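Side-chain contact in glycosyltransferase (Streptomyces halstedii, PDB 3WAD), which belongs to the GT-B glycosyltransferases, built from two domains that each carry a parallel beta-sheet flanked by helices: residues Phe8-Arg11 against Ser12-Tyr15. Numbering follows the deposited sequence.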
# COMPACT_ATOMS: atom_id res chain seq x y z
N PHE B 8 1.37 -18.08 -2.23
CA PHE B 8 0.45 -18.75 -3.14
C PHE B 8 -0.84 -17.88 -3.36
O PHE B 8 -1.09 -16.98 -2.58
CB PHE B 8 0.11 -20.21 -2.73
CG PHE B 8 -0.82 -20.31 -1.55
CD1 PHE B 8 -2.19 -20.57 -1.74
CD2 PHE B 8 -0.36 -20.04 -0.24
CE1 PHE B 8 -3.10 -20.61 -0.60
CE2 PHE B 8 -1.22 -20.10 0.89
CZ PHE B 8 -2.58 -20.41 0.72
N ALA B 9 -1.62 -18.14 -4.43
CA ALA B 9 -2.78 -17.29 -4.77
C ALA B 9 -3.95 -17.46 -3.83
O ALA B 9 -4.85 -18.32 -4.00
CB ALA B 9 -3.21 -17.45 -6.29
N ASN B 10 -3.94 -16.63 -2.78
CA ASN B 10 -4.97 -16.68 -1.75
C ASN B 10 -4.97 -15.31 -1.15
O ASN B 10 -3.92 -14.88 -0.65
CB ASN B 10 -4.59 -17.68 -0.62
CG ASN B 10 -5.64 -17.69 0.52
OD1 ASN B 10 -5.64 -16.87 1.44
ND2 ASN B 10 -6.54 -18.64 0.44
N ARG B 11 -6.12 -14.65 -1.15
CA ARG B 11 -6.17 -13.28 -0.70
C ARG B 11 -5.81 -13.08 0.78
O ARG B 11 -5.21 -12.04 1.11
CB ARG B 11 -7.54 -12.65 -0.99
CG ARG B 11 -7.58 -11.11 -1.10
CD ARG B 11 -8.85 -10.69 -1.93
NE ARG B 11 -9.89 -11.70 -1.80
CZ ARG B 11 -10.26 -12.58 -2.75
NH1 ARG B 11 -9.69 -12.57 -3.96
NH2 ARG B 11 -11.20 -13.48 -2.48
N SER B 12 -6.26 -13.98 1.65
CA SER B 12 -5.98 -13.92 3.10
C SER B 12 -4.47 -14.03 3.34
O SER B 12 -3.95 -13.32 4.14
CB SER B 12 -6.66 -15.10 3.85
OG SER B 12 -8.06 -14.87 3.76
N HIS B 13 -3.80 -14.98 2.71
CA HIS B 13 -2.37 -15.14 2.96
C HIS B 13 -1.64 -13.97 2.32
O HIS B 13 -0.66 -13.52 2.89
CB HIS B 13 -1.86 -16.44 2.41
CG HIS B 13 -2.24 -17.63 3.24
ND1 HIS B 13 -1.31 -18.32 4.00
CD2 HIS B 13 -3.44 -18.30 3.39
CE1 HIS B 13 -1.92 -19.34 4.60
NE2 HIS B 13 -3.19 -19.37 4.21
N LEU B 14 -2.14 -13.45 1.19
CA LEU B 14 -1.62 -12.15 0.68
C LEU B 14 -1.72 -11.03 1.67
O LEU B 14 -0.68 -10.42 1.97
CB LEU B 14 -2.21 -11.75 -0.67
CG LEU B 14 -1.85 -10.31 -1.07
CD1 LEU B 14 -0.33 -10.03 -1.19
CD2 LEU B 14 -2.65 -9.83 -2.31
N TYR B 15 -2.94 -10.71 2.17
CA TYR B 15 -3.14 -9.61 3.12
C TYR B 15 -2.30 -9.72 4.39
O TYR B 15 -1.97 -8.69 5.04
CB TYR B 15 -4.60 -9.59 3.59
CG TYR B 15 -5.55 -9.12 2.53
CD1 TYR B 15 -5.11 -8.85 1.22
CD2 TYR B 15 -6.89 -8.92 2.87
CE1 TYR B 15 -6.00 -8.40 0.26
CE2 TYR B 15 -7.79 -8.51 1.94
CZ TYR B 15 -7.35 -8.24 0.64
OH TYR B 15 -8.30 -7.81 -0.24
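N10 caps helix 11-16 through H13 in its first turn: the amide oxygen OD1 of N10 accepts from the backbone N of H13 at 2.9 Å. The evidence for a true N-cap is directional, since H13 N lies in the amide plane of N10 and on a lone pair of OD1, with an N-H...O angle of 156°. With chi1 at 177°, the amide of N10 extends away from its own backbone N and reaches the first turn. The same OD1 meets the edge of the H13 ring, 3.3 Å from CD2, the amide and ring planes being almost perpendicular.

The more enclosed part surrounds the imidazole. Buried F8 presents its edge to one face of H13 in an inclined edge-to-face pair, ring centroids 4.7 Å apart and planes at 59°, with CE2 of F8 above the imidazole centre. ND1 of H13 hydrogen-bonds to D130, which, together with the F8 and N10 contacts, would limit rotation of the ring.

R11 forms the solvent-facing side, yet its aliphatic stem still packs closely alongside Y15, CG lying 3.4 Å from Y15 CZ, before the chain bends at chi3. R11 O lies over one face of the Y15 ring and also accepts from Y15 N at 2.8 Å; the preceding helical bond runs from L14 N to N10 O, 2.9 Å.

Together, the loop after strand 2-6 and the capped start of helix 11-16 form the first beta-to-alpha connection of the N-terminal Rossmann-like domain, as in the GT-B fold.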